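Local coordinates for protein haloalkane dehalogenase (Mycobacterium rhodesiae, PDB 4MJ3) that catalyses the hydrolytic cleavage of the carbon-halogen bond of haloalkanes, releasing the corresponding alcohol and a halide ion, at residues 96-101 / 226-231; 104-109 / 137-142; 128-133 / 233-238. All blocks are in the same frame, centred on the assembly; numbering follows the deposited sequence.

The three contacts join three helices and a strand of the alpha/beta-hydrolase core. In chain order the segments are 96-101, 104-109, 128-133, 137-142, 226-231 and 233-238. Contacts 1 and 2 share helix 98-112, and their centres lie about 15 Å apart; contacts 1 and 3 share helix 225-235, with centres about 11 Å apart. The centres of contacts 2 and 3 are also about 11 Å apart, where helix 124-135 leads into strand 140-145. Helix 124-135 therefore lies among all three contacts: its R131 reaches N228 of contact 1, and its L132 and V133 pack against M105 and F140 of contact 2. Together they tie helices 98-112, 124-135 and 225-235 into one layer beside the central sheet.

Contact 1. Residues 96-101 / 226-231; sequences YTYQAH and PANRKA
The phenol ring of Y98 overlaps the carboxamide of N228, which approaches it from the opposite direction with its plane turned 75° from that of the ring. The overlap is lopsided: OD1 of N228 sits 3.9 Å above one face of the Y98 ring, displaced toward the rim, while ND2 of N228 comes within 3.2 Å of Y98 CE2. Little else meets across the gap, since the nearest CA atoms, those of Y98 and N228, are 9.6 Å apart and the two side chains have to bridge the distance between their helices. Y98 does so with CG anti to its backbone N (chi1 -156°), carrying the ring away from the first turn of helix 98-112. N228 lies near the start of helix 225-235, which in the alpha/beta-hydrolase fold brings the chain back to the core after the inserted cap and leads on to strand 242-244. Its amide is gripped at both ends: OD1 accepts from R131 NH1 of helix 124-135 and ND2 donates to the carbonyl of P151, which fixes which way round the group faces the ring. The hydroxyl of Y98 in turn is hydrogen-bonded to the carbonyl of L127, and its ring meets W124 edge-to-face. The helix start that carries Y98 is secured by T97 in the N-cap position, whose OG1 accepts from A100 N at 2.9 Å with an N-H...O angle of 155°.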
ATOM      1  N   TYR A  96       1.062 -16.239   4.249  1.00  9.77           N
ATOM      2  CA  TYR A  96       1.175 -14.790   4.328  1.00 10.65           C
ATOM      3  C   TYR A  96       1.661 -14.401   5.714  1.00 10.50           C
ATOM      4  O   TYR A  96       1.020 -14.717   6.744  1.00 12.04           O
ATOM      5  CB  TYR A  96      -0.158 -14.110   4.046  1.00  9.83           C
ATOM      6  CG  TYR A  96      -0.732 -14.395   2.683  1.00  8.88           C
ATOM      7  CD1 TYR A  96      -1.532 -15.513   2.477  1.00  8.87           C
ATOM      8  CD2 TYR A  96      -0.469 -13.572   1.610  1.00  8.91           C
ATOM      9  CE1 TYR A  96      -2.079 -15.788   1.227  1.00  8.51           C
ATOM     10  CE2 TYR A  96      -1.024 -13.822   0.352  1.00  8.67           C
ATOM     11  CZ  TYR A  96      -1.818 -14.933   0.174  1.00  9.32           C
ATOM     12  OH  TYR A  96      -2.393 -15.207  -1.029  1.00 10.97           O
ATOM     13  N   THR A  97       2.796 -13.714   5.742  1.00 11.01           N
ATOM     14  CA  THR A  97       3.356 -13.147   6.973  1.00 10.14           C
ATOM     15  C   THR A  97       3.897 -11.773   6.638  1.00  9.33           C
ATOM     16  O   THR A  97       4.068 -11.417   5.463  1.00  8.43           O
ATOM     17  CB  THR A  97       4.525 -13.973   7.546  1.00 10.70           C
ATOM     18  OG1 THR A  97       5.647 -13.903   6.660  1.00  9.19           O
ATOM     19  CG2 THR A  97       4.143 -15.440   7.789  1.00 12.72           C
ATOM     20  N   TYR A  98       4.131 -10.972   7.671  1.00 10.10           N
ATOM     21  CA  TYR A  98       4.665  -9.620   7.474  1.00  9.58           C
ATOM     22  C   TYR A  98       6.020  -9.732   6.763  1.00 10.42           C
ATOM     23  O   TYR A  98       6.264  -9.071   5.732  1.00 11.11           O
ATOM     24  CB  TYR A  98       4.781  -8.936   8.824  1.00 10.47           C
ATOM     25  CG  TYR A  98       4.778  -7.419   8.870  1.00 10.02           C
ATOM     26  CD1 TYR A  98       5.475  -6.644   7.943  1.00 10.82           C
ATOM     27  CD2 TYR A  98       4.060  -6.762   9.862  1.00 10.46           C
ATOM     28  CE1 TYR A  98       5.485  -5.258   8.042  1.00 10.34           C
ATOM     29  CE2 TYR A  98       4.074  -5.388   9.960  1.00 11.04           C
ATOM     30  CZ  TYR A  98       4.783  -4.644   9.052  1.00  9.40           C
ATOM     31  OH  TYR A  98       4.790  -3.250   9.188  1.00 11.35           O
ATOM     32  N   GLN A  99       6.855 -10.657   7.248  1.00 11.60           N
ATOM     33  CA  GLN A  99       8.176 -10.906   6.651  1.00 10.92           C
ATOM     34  C   GLN A  99       8.077 -11.289   5.177  1.00  9.56           C
ATOM     35  O   GLN A  99       8.828 -10.765   4.352  1.00 11.32           O
ATOM     36  CB  GLN A  99       8.919 -12.023   7.386  1.00 13.95           C
ATOM     37  CG  GLN A  99      10.344 -12.253   6.903  1.00 15.02           C
ATOM     38  CD  GLN A  99      11.241 -11.074   7.189  1.00 18.82           C
ATOM     39  OE1 GLN A  99      11.463 -10.724   8.353  1.00 18.74           O
ATOM     40  NE2 GLN A  99      11.719 -10.415   6.138  1.00 22.24           N
ATOM     41  N   ALA A 100       7.128 -12.167   4.842  1.00  9.82           N
ATOM     42  CA  ALA A 100       6.996 -12.632   3.479  1.00  9.48           C
ATOM     43  C   ALA A 100       6.621 -11.479   2.549  1.00  9.28           C
ATOM     44  O   ALA A 100       7.162 -11.384   1.425  1.00  9.44           O
ATOM     45  CB  ALA A 100       5.970 -13.758   3.387  1.00 10.70           C
ATOM     46  N   HIS A 101       5.697 -10.623   2.990  1.00  9.09           N
ATOM     47  CA  HIS A 101       5.268  -9.486   2.166  1.00 10.07           C
ATOM     48  C   HIS A 101       6.411  -8.505   1.931  1.00 10.29           C
ATOM     49  O   HIS A 101       6.576  -7.979   0.821  1.00  9.36           O
ATOM     50  CB  HIS A 101       4.081  -8.756   2.801  1.00 11.30           C
ATOM     51  CG  HIS A 101       2.757  -9.388   2.504  1.00  9.71           C
ATOM     52  ND1 HIS A 101       2.230  -9.442   1.234  1.00 11.45           N
ATOM     53  CD2 HIS A 101       1.853  -9.980   3.312  1.00 10.08           C
ATOM     54  CE1 HIS A 101       1.042 -10.014   1.278  1.00  9.90           C
ATOM     55  NE2 HIS A 101       0.793 -10.355   2.527  1.00 10.60           N
ATOM     56  N   PRO A 226      10.337  -7.850  16.468  1.00 15.71           N
ATOM     57  CA  PRO A 226      11.775  -7.527  16.441  1.00 16.10           C
ATOM     58  C   PRO A 226      12.215  -6.759  15.177  1.00 15.76           C
ATOM     59  O   PRO A 226      12.868  -5.713  15.279  1.00 17.09           O
ATOM     60  CB  PRO A 226      12.450  -8.889  16.529  1.00 18.34           C
ATOM     61  CG  PRO A 226      11.429  -9.773  17.176  1.00 19.05           C
ATOM     62  CD  PRO A 226      10.100  -9.293  16.642  1.00 16.43           C
ATOM     63  N   ALA A 227      11.798  -7.229  14.011  1.00 14.14           N
ATOM     64  CA  ALA A 227      12.152  -6.528  12.758  1.00 13.57           C
ATOM     65  C   ALA A 227      11.527  -5.124  12.681  1.00 13.05           C
ATOM     66  O   ALA A 227      12.166  -4.196  12.206  1.00 14.23           O
ATOM     67  CB  ALA A 227      11.735  -7.337  11.555  1.00 16.31           C
ATOM     68  N   ASN A 228      10.293  -4.964  13.160  1.00 12.46           N
ATOM     69  CA  ASN A 228       9.640  -3.649  13.066  1.00 13.29           C
ATOM     70  C   ASN A 228      10.288  -2.651  14.010  1.00 12.24           C
ATOM     71  O   ASN A 228      10.393  -1.470  13.677  1.00 13.04           O
ATOM     72  CB  ASN A 228       8.147  -3.734  13.307  1.00 13.88           C
ATOM     73  CG  ASN A 228       7.403  -4.315  12.122  1.00 14.29           C
ATOM     74  OD1 ASN A 228       7.995  -4.871  11.206  1.00 13.52           O
ATOM     75  ND2 ASN A 228       6.104  -4.176  12.139  1.00 16.23           N
ATOM     76  N   ARG A 229      10.740  -3.115  15.178  1.00 14.51           N
ATOM     77  CA  ARG A 229      11.448  -2.217  16.091  1.00 15.46           C
ATOM     78  C   ARG A 229      12.728  -1.719  15.457  1.00 15.62           C
ATOM     79  O   ARG A 229      13.066  -0.533  15.564  1.00 14.97           O
ATOM     80  CB  ARG A 229      11.785  -2.901  17.408  1.00 17.16           C
ATOM     81  CG  ARG A 229      10.588  -3.074  18.313  1.00 16.21           C
ATOM     82  CD  ARG A 229      10.979  -3.904  19.514  1.00 20.60           C
ATOM     83  NE  ARG A 229       9.903  -4.003  20.493  1.00 18.01           N
ATOM     84  CZ  ARG A 229       9.919  -4.871  21.500  1.00 21.12           C
ATOM     85  NH1 ARG A 229      10.950  -5.693  21.659  1.00 20.47           N
ATOM     86  NH2 ARG A 229       8.904  -4.922  22.345  1.00 21.63           N
ATOM     87  N   LYS A 230      13.432  -2.609  14.780  1.00 14.41           N
ATOM     88  CA  LYS A 230      14.666  -2.228  14.111  1.00 16.27           C
ATOM     89  C   LYS A 230      14.404  -1.257  12.971  1.00 14.41           C
ATOM     90  O   LYS A 230      15.114  -0.235  12.822  1.00 17.37           O
ATOM     91  CB  LYS A 230      15.416  -3.452  13.586  1.00 15.49           C
ATOM     92  CG  LYS A 230      16.037  -4.270  14.706  1.00 20.96           C
ATOM     93  N   ALA A 231      13.390  -1.548  12.170  1.00 14.79           N
ATOM     94  CA  ALA A 231      12.986  -0.619  11.088  1.00 13.77           C
ATOM     95  C   ALA A 231      12.524   0.747  11.606  1.00 13.44           C
ATOM     96  O   ALA A 231      12.814   1.786  11.004  1.00 14.41           O
ATOM     97  CB  ALA A 231      11.913  -1.236  10.215  1.00 13.64           C
TER

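Contact 2. Residues 104-109 / 137-142; sequences WMWAAI and PDRFAR
This is a partly buried packing contact between W106 of helix 98-112 and R139, made where that helix runs beside the short 3-10 turn that leads into strand 140-145 of the central sheet of the alpha/beta-hydrolase fold. W106 presents the outer corner of its indole: CH2 lies 3.6 Å above the guanidinium plane of R139, over its centre, with the two planes inclined by 37°. The aliphatic part of R139 meets the same corner, its CB lying in the indole plane at the ring edge, 3.8 Å from W106 CH2. Bends at chi2 (60°) and chi3 (50°) fold the arginine back so that both its chain and its head group touch the one ring. On the next turn of the helix, I109 CG2 comes to 3.8 Å from R139 NH1. That same NH1 forms a salt bridge with E110, which would help to keep the head group against the indole. F140 adds a looser apolar touch, its CE2 4.5 Å from W106 CZ3. Around the contact, H136 stacks on the indole, W106 also packs on L132 and F140 on V133 of helix 124-135, and backbone hydrogen bonding links R139 to V117, at the start of strand 117-121.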
ATOM      1  N   TRP A 104       8.792 -10.239  -0.535  1.00 10.79           N
ATOM      2  CA  TRP A 104       8.195 -10.252  -1.882  1.00 10.94           C
ATOM      3  C   TRP A 104       8.215  -8.868  -2.519  1.00 11.09           C
ATOM      4  O   TRP A 104       8.616  -8.702  -3.676  1.00 12.53           O
ATOM      5  CB  TRP A 104       6.757 -10.767  -1.832  1.00 11.18           C
ATOM      6  CG  TRP A 104       6.613 -12.226  -1.578  1.00 10.94           C
ATOM      7  CD1 TRP A 104       7.419 -13.224  -2.025  1.00 13.07           C
ATOM      8  CD2 TRP A 104       5.554 -12.854  -0.841  1.00  9.69           C
ATOM      9  NE1 TRP A 104       6.917 -14.448  -1.621  1.00 14.00           N
ATOM     10  CE2 TRP A 104       5.772 -14.251  -0.902  1.00 13.08           C
ATOM     11  CE3 TRP A 104       4.420 -12.377  -0.180  1.00  9.69           C
ATOM     12  CZ2 TRP A 104       4.911 -15.171  -0.293  1.00 10.57           C
ATOM     13  CZ3 TRP A 104       3.559 -13.285   0.415  1.00 10.63           C
ATOM     14  CH2 TRP A 104       3.824 -14.670   0.377  1.00 11.30           C
HETATM   15  N   MSE A 105       7.839  -7.848  -1.761  1.00 12.52           N
HETATM   16  CA  MSE A 105       7.836  -6.487  -2.300  1.00 10.88           C
HETATM   17  C   MSE A 105       9.234  -5.991  -2.631  1.00 10.38           C
HETATM   18  O   MSE A 105       9.440  -5.355  -3.680  1.00 10.77           O
HETATM   19  CB  MSE A 105       7.120  -5.541  -1.334  1.00 11.11           C
HETATM   20  CG  MSE A 105       7.088  -4.092  -1.804  1.00 13.25           C
HETATM   21 SE   MSE A 105       6.271  -3.867  -3.595  1.00 14.72          SE
HETATM   22  CE  MSE A 105       4.412  -4.275  -3.173  1.00 15.17           C
ATOM     23  N   TRP A 106      10.198  -6.255  -1.750  1.00 11.12           N
ATOM     24  CA  TRP A 106      11.575  -5.872  -2.025  1.00 10.96           C
ATOM     25  C   TRP A 106      12.069  -6.562  -3.284  1.00 11.15           C
ATOM     26  O   TRP A 106      12.675  -5.916  -4.126  1.00 11.95           O
ATOM     27  CB  TRP A 106      12.511  -6.171  -0.854  1.00 11.93           C
ATOM     28  CG  TRP A 106      13.873  -5.676  -1.103  1.00 12.79           C
ATOM     29  CD1 TRP A 106      14.999  -6.425  -1.221  1.00 14.22           C
ATOM     30  CD2 TRP A 106      14.277  -4.308  -1.309  1.00 14.66           C
ATOM     31  NE1 TRP A 106      16.074  -5.615  -1.461  1.00 15.91           N
ATOM     32  CE2 TRP A 106      15.667  -4.316  -1.522  1.00 15.17           C
ATOM     33  CE3 TRP A 106      13.606  -3.089  -1.314  1.00 14.82           C
ATOM     34  CZ2 TRP A 106      16.396  -3.151  -1.745  1.00 17.78           C
ATOM     35  CZ3 TRP A 106      14.337  -1.925  -1.531  1.00 15.68           C
ATOM     36  CH2 TRP A 106      15.699  -1.963  -1.748  1.00 18.15           C
ATOM     37  N   ALA A 107      11.779  -7.857  -3.424  1.00 11.53           N
ATOM     38  CA  ALA A 107      12.185  -8.585  -4.621  1.00 10.54           C
ATOM     39  C   ALA A 107      11.588  -7.985  -5.899  1.00 10.37           C
ATOM     40  O   ALA A 107      12.279  -7.886  -6.908  1.00 12.01           O
ATOM     41  CB  ALA A 107      11.824 -10.041  -4.503  1.00 11.50           C
ATOM     42  N   ALA A 108      10.328  -7.564  -5.837  1.00  9.92           N
ATOM     43  CA  ALA A 108       9.679  -6.889  -6.960  1.00 10.10           C
ATOM     44  C   ALA A 108      10.357  -5.574  -7.331  1.00 11.61           C
ATOM     45  O   ALA A 108      10.688  -5.327  -8.501  1.00 14.67           O
ATOM     46  CB  ALA A 108       8.219  -6.643  -6.663  1.00  9.57           C
ATOM     47  N   ILE A 109      10.614  -4.744  -6.326  1.00 13.01           N
ATOM     48  CA  ILE A 109      11.313  -3.478  -6.532  1.00 12.64           C
ATOM     49  C   ILE A 109      12.687  -3.716  -7.203  1.00 13.52           C
ATOM     50  O   ILE A 109      13.077  -3.019  -8.148  1.00 13.17           O
ATOM     51  CB  ILE A 109      11.463  -2.721  -5.189  1.00 12.71           C
ATOM     52  CG1 ILE A 109      10.093  -2.247  -4.723  1.00 13.63           C
ATOM     53  CG2 ILE A 109      12.428  -1.533  -5.297  1.00 13.21           C
ATOM     54  CD1 ILE A 109      10.051  -1.761  -3.285  1.00 14.86           C
ATOM     55  N   PRO A 137      17.261   2.303   3.397  1.00 15.75           N
ATOM     56  CA  PRO A 137      17.039   3.751   3.251  1.00 16.93           C
ATOM     57  C   PRO A 137      17.681   4.383   2.009  1.00 18.19           C
ATOM     58  O   PRO A 137      17.142   5.334   1.476  1.00 16.08           O
ATOM     59  CB  PRO A 137      17.630   4.327   4.542  1.00 17.03           C
ATOM     60  CG  PRO A 137      18.572   3.291   5.038  1.00 17.90           C
ATOM     61  CD  PRO A 137      17.945   1.982   4.659  1.00 18.63           C
ATOM     62  N   ASP A 138      18.801   3.829   1.538  1.00 20.57           N
ATOM     63  CA  ASP A 138      19.478   4.349   0.356  1.00 23.26           C
ATOM     64  C   ASP A 138      18.640   4.241  -0.920  1.00 20.64           C
ATOM     65  O   ASP A 138      18.914   4.955  -1.871  1.00 19.97           O
ATOM     66  CB  ASP A 138      20.823   3.651   0.119  1.00 28.10           C
ATOM     67  CG  ASP A 138      21.853   3.976   1.182  1.00 38.68           C
ATOM     68  OD1 ASP A 138      21.644   4.910   1.988  1.00 39.92           O
ATOM     69  OD2 ASP A 138      22.895   3.292   1.203  1.00 58.26           O
ATOM     70  N   ARG A 139      17.646   3.359  -0.945  1.00 18.23           N
ATOM     71  CA  ARG A 139      16.788   3.199  -2.128  1.00 19.00           C
ATOM     72  C   ARG A 139      15.756   4.322  -2.275  1.00 17.99           C
ATOM     73  O   ARG A 139      15.232   4.542  -3.378  1.00 18.89           O
ATOM     74  CB  ARG A 139      16.076   1.848  -2.079  1.00 19.65           C
ATOM     75  CG  ARG A 139      15.160   1.530  -3.271  1.00 19.29           C
ATOM     76  CD  ARG A 139      15.927   1.532  -4.573  1.00 22.85           C
ATOM     77  NE  ARG A 139      17.112   0.695  -4.433  1.00 21.70           N
ATOM     78  CZ  ARG A 139      17.196  -0.580  -4.792  1.00 22.70           C
ATOM     79  NH1 ARG A 139      16.193  -1.200  -5.397  1.00 23.69           N
ATOM     80  NH2 ARG A 139      18.321  -1.249  -4.551  1.00 25.85           N
ATOM     81  N   PHE A 140      15.447   5.013  -1.172  1.00 17.75           N
ATOM     82  CA  PHE A 140      14.340   5.979  -1.135  1.00 16.97           C
ATOM     83  C   PHE A 140      14.821   7.421  -1.041  1.00 17.49           C
ATOM     84  O   PHE A 140      15.461   7.806  -0.065  1.00 19.96           O
ATOM     85  CB  PHE A 140      13.401   5.636   0.023  1.00 16.56           C
ATOM     86  CG  PHE A 140      12.798   4.271  -0.109  1.00 17.36           C
ATOM     87  CD1 PHE A 140      11.654   4.071  -0.870  1.00 17.44           C
ATOM     88  CD2 PHE A 140      13.427   3.162   0.448  1.00 16.37           C
ATOM     89  CE1 PHE A 140      11.118   2.808  -1.028  1.00 16.30           C
ATOM     90  CE2 PHE A 140      12.901   1.894   0.294  1.00 16.19           C
ATOM     91  CZ  PHE A 140      11.747   1.710  -0.450  1.00 17.15           C
ATOM     92  N   ALA A 141      14.530   8.204  -2.082  1.00 17.49           N
ATOM     93  CA  ALA A 141      14.870   9.613  -2.092  1.00 15.96           C
ATOM     94  C   ALA A 141      13.934  10.419  -1.183  1.00 17.00           C
ATOM     95  O   ALA A 141      14.372  11.393  -0.549  1.00 16.77           O
ATOM     96  CB  ALA A 141      14.811  10.161  -3.514  1.00 16.81           C
ATOM     97  N   ARG A 142      12.652  10.044  -1.176  1.00 13.49           N
ATOM     98  CA  ARG A 142      11.612  10.767  -0.415  1.00 13.11           C
ATOM     99  C   ARG A 142      10.504   9.794  -0.036  1.00 14.12           C
ATOM    100  O   ARG A 142      10.363   8.736  -0.662  1.00 14.43           O
ATOM    101  CB  ARG A 142      10.981  11.878  -1.231  1.00 14.41           C
ATOM    102  CG  ARG A 142      11.946  12.754  -2.017  1.00 15.26           C
ATOM    103  CD  ARG A 142      11.189  13.782  -2.801  1.00 16.49           C
ATOM    104  NE  ARG A 142      12.038  14.489  -3.746  1.00 17.67           N
ATOM    105  CZ  ARG A 142      12.348  14.060  -4.974  1.00 18.80           C
ATOM    106  NH1 ARG A 142      11.915  12.887  -5.456  1.00 17.85           N
ATOM    107  NH2 ARG A 142      13.149  14.799  -5.723  1.00 18.95           N
TER

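Contact 3. Residues 128-133 / 233-238; sequences IGLRLV and AALGRF
V133 stands at about a right angle to both L235 and F238, and its CG1 methyl is the point at which all three side chains meet. The setting is the alpha/beta-hydrolase core, where helix 124-135, the helix that in this fold follows the nucleophile elbow, packs against the later part of helix 225-235 and the turn at 235-238. Because CG1 of V133 lies anti to the backbone N (chi1 174°), it is carried toward 233-238, and it settles over one face of the F238 ring, 3.9 Å from the ring centroid and 24° off the normal. This is a CH-pi contact, shifted from the centre toward the rim, where CE1 of F238 comes to 3.6 Å from V133 CG1. The other neighbour of that methyl is CD2 of L235, 3.7 Å from V133 CG1. L235 thus divides its two branches between successive turns of the helix, CD2 going to V133 and CD1 to CB of L130, 4.1 Å away. A type I beta turn from L235 to F238 brings the two hydrophobic residues to bear on the same valine, and its F238 N to L235 O hydrogen bond measures 3.1 Å. The contact is buried, and its side-chain meetings are apolar. On the sheet side, L130, V133 and F238 all reach V143 of strand 140-145, whereas R131 leaves the helix away from 233-238, packs on A227 and A231 earlier in helix 225-235, and pairs through NE with E135. The branching carbon of L235 rests beside the backbone of helix 124-135, its CG lying 4.0 Å from the carbonyl O of L130.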
ATOM      1  N   ILE A 128       4.306  -2.144   4.990  1.00  9.54           N
ATOM      2  CA  ILE A 128       5.375  -2.801   4.232  1.00 11.78           C
ATOM      3  C   ILE A 128       6.402  -1.786   3.746  1.00 10.22           C
ATOM      4  O   ILE A 128       7.599  -1.940   3.999  1.00 11.55           O
ATOM      5  CB  ILE A 128       4.791  -3.605   3.054  1.00 12.18           C
ATOM      6  CG1 ILE A 128       3.967  -4.772   3.591  1.00 15.44           C
ATOM      7  CG2 ILE A 128       5.899  -4.109   2.149  1.00 14.17           C
ATOM      8  CD1 ILE A 128       2.924  -5.276   2.636  1.00 17.94           C
ATOM      9  N   GLY A 129       5.929  -0.729   3.104  1.00 11.24           N
ATOM     10  CA  GLY A 129       6.810   0.281   2.528  1.00 11.34           C
ATOM     11  C   GLY A 129       7.696   1.003   3.530  1.00 10.44           C
ATOM     12  O   GLY A 129       8.898   1.182   3.281  1.00 12.90           O
ATOM     13  N   LEU A 130       7.139   1.408   4.675  1.00 10.94           N
ATOM     14  CA  LEU A 130       7.933   2.104   5.686  1.00 13.29           C
ATOM     15  C   LEU A 130       8.974   1.168   6.318  1.00 11.75           C
ATOM     16  O   LEU A 130      10.087   1.595   6.662  1.00 12.60           O
ATOM     17  CB  LEU A 130       7.045   2.724   6.764  1.00 12.94           C
ATOM     18  CG  LEU A 130       6.110   3.844   6.307  1.00 12.87           C
ATOM     19  CD1 LEU A 130       5.128   4.180   7.419  1.00 13.40           C
ATOM     20  CD2 LEU A 130       6.892   5.072   5.892  1.00 15.74           C
ATOM     21  N   ARG A 131       8.649  -0.113   6.451  1.00 13.18           N
ATOM     22  CA  ARG A 131       9.637  -1.083   6.878  1.00 12.74           C
ATOM     23  C   ARG A 131      10.774  -1.185   5.856  1.00 13.25           C
ATOM     24  O   ARG A 131      11.946  -1.258   6.242  1.00 14.18           O
ATOM     25  CB  ARG A 131       8.997  -2.439   7.125  1.00 13.20           C
ATOM     26  CG  ARG A 131      10.012  -3.494   7.497  1.00 14.19           C
ATOM     27  CD  ARG A 131       9.435  -4.548   8.418  1.00 14.63           C
ATOM     28  NE  ARG A 131      10.190  -5.785   8.287  1.00 13.84           N
ATOM     29  CZ  ARG A 131       9.802  -6.970   8.733  1.00 15.16           C
ATOM     30  NH1 ARG A 131       8.664  -7.113   9.395  1.00 13.59           N
ATOM     31  NH2 ARG A 131      10.574  -8.027   8.500  1.00 16.50           N
ATOM     32  N   LEU A 132      10.439  -1.166   4.570  1.00 12.36           N
ATOM     33  CA  LEU A 132      11.449  -1.191   3.526  1.00 13.04           C
ATOM     34  C   LEU A 132      12.323   0.070   3.551  1.00 12.55           C
ATOM     35  O   LEU A 132      13.526  -0.010   3.293  1.00 13.45           O
ATOM     36  CB  LEU A 132      10.837  -1.411   2.149  1.00 14.27           C
ATOM     37  CG  LEU A 132      10.265  -2.823   1.936  1.00 16.57           C
ATOM     38  CD1 LEU A 132       9.531  -2.874   0.615  1.00 18.73           C
ATOM     39  CD2 LEU A 132      11.376  -3.861   1.994  1.00 19.82           C
ATOM     40  N   VAL A 133      11.747   1.208   3.903  1.00 12.59           N
ATOM     41  CA  VAL A 133      12.535   2.444   4.023  1.00 13.88           C
ATOM     42  C   VAL A 133      13.546   2.248   5.155  1.00 14.96           C
ATOM     43  O   VAL A 133      14.712   2.601   5.026  1.00 14.71           O
ATOM     44  CB  VAL A 133      11.641   3.686   4.251  1.00 13.27           C
ATOM     45  CG1 VAL A 133      12.475   4.935   4.516  1.00 13.53           C
ATOM     46  CG2 VAL A 133      10.745   3.939   3.041  1.00 14.94           C
ATOM     47  N   ALA A 233      13.503   2.169  14.421  1.00 16.79           N
ATOM     48  CA  ALA A 233      14.724   2.858  14.845  1.00 16.25           C
ATOM     49  C   ALA A 233      15.423   3.473  13.628  1.00 16.12           C
ATOM     50  O   ALA A 233      15.861   4.629  13.670  1.00 18.19           O
ATOM     51  CB  ALA A 233      15.662   1.905  15.577  1.00 17.40           C
ATOM     52  N   ALA A 234      15.505   2.717  12.535  1.00 14.77           N
ATOM     53  CA  ALA A 234      16.107   3.239  11.301  1.00 17.16           C
ATOM     54  C   ALA A 234      15.324   4.407  10.702  1.00 16.85           C
ATOM     55  O   ALA A 234      15.921   5.389  10.236  1.00 17.51           O
ATOM     56  CB  ALA A 234      16.287   2.132  10.272  1.00 17.30           C
ATOM     57  N   LEU A 235      13.995   4.339  10.725  1.00 15.76           N
ATOM     58  CA  LEU A 235      13.174   5.474  10.294  1.00 17.78           C
ATOM     59  C   LEU A 235      13.409   6.718  11.125  1.00 17.14           C
ATOM     60  O   LEU A 235      13.298   7.840  10.620  1.00 18.31           O
ATOM     61  CB  LEU A 235      11.679   5.144  10.373  1.00 20.01           C
ATOM     62  CG  LEU A 235      10.969   4.559   9.179  1.00 29.07           C
ATOM     63  CD1 LEU A 235       9.479   4.523   9.518  1.00 28.34           C
ATOM     64  CD2 LEU A 235      11.204   5.391   7.933  1.00 26.17           C
ATOM     65  N   GLY A 236      13.737   6.534  12.403  1.00 16.36           N
ATOM     66  CA  GLY A 236      14.084   7.646  13.278  1.00 17.15           C
ATOM     67  C   GLY A 236      15.420   8.301  12.972  1.00 19.40           C
ATOM     68  O   GLY A 236      15.760   9.314  13.587  1.00 19.61           O
ATOM     69  N   ARG A 237      16.181   7.716  12.041  1.00 21.04           N
ATOM     70  CA  ARG A 237      17.416   8.305  11.534  1.00 22.79           C
ATOM     71  C   ARG A 237      17.292   8.739  10.069  1.00 19.16           C
ATOM     72  O   ARG A 237      18.275   9.150   9.474  1.00 19.89           O
ATOM     73  CB  ARG A 237      18.563   7.300  11.661  1.00 24.54           C
ATOM     74  CG  ARG A 237      18.791   6.809  13.081  1.00 28.39           C
ATOM     75  CD  ARG A 237      20.048   5.942  13.189  1.00 29.77           C
ATOM     76  NE  ARG A 237      19.862   4.631  12.566  1.00 30.29           N
ATOM     77  CZ  ARG A 237      19.383   3.540  13.173  1.00 33.84           C
ATOM     78  NH1 ARG A 237      19.037   3.555  14.462  1.00 33.60           N
ATOM     79  NH2 ARG A 237      19.262   2.414  12.486  1.00 29.73           N
ATOM     80  N   PHE A 238      16.093   8.633   9.490  1.00 17.96           N
ATOM     81  CA  PHE A 238      15.873   8.957   8.077  1.00 16.42           C
ATOM     82  C   PHE A 238      15.761  10.471   7.942  1.00 18.47           C
ATOM     83  O   PHE A 238      14.763  11.070   8.356  1.00 17.68           O
ATOM     84  CB  PHE A 238      14.617   8.248   7.556  1.00 17.04           C
ATOM     85  CG  PHE A 238      14.405   8.365   6.061  1.00 15.19           C
ATOM     86  CD1 PHE A 238      15.048   7.505   5.194  1.00 16.00           C
ATOM     87  CD2 PHE A 238      13.507   9.273   5.551  1.00 15.44           C
ATOM     88  CE1 PHE A 238      14.841   7.588   3.823  1.00 14.99           C
ATOM     89  CE2 PHE A 238      13.313   9.389   4.177  1.00 14.25           C
ATOM     90  CZ  PHE A 238      13.971   8.537   3.315  1.00 13.71           C
TER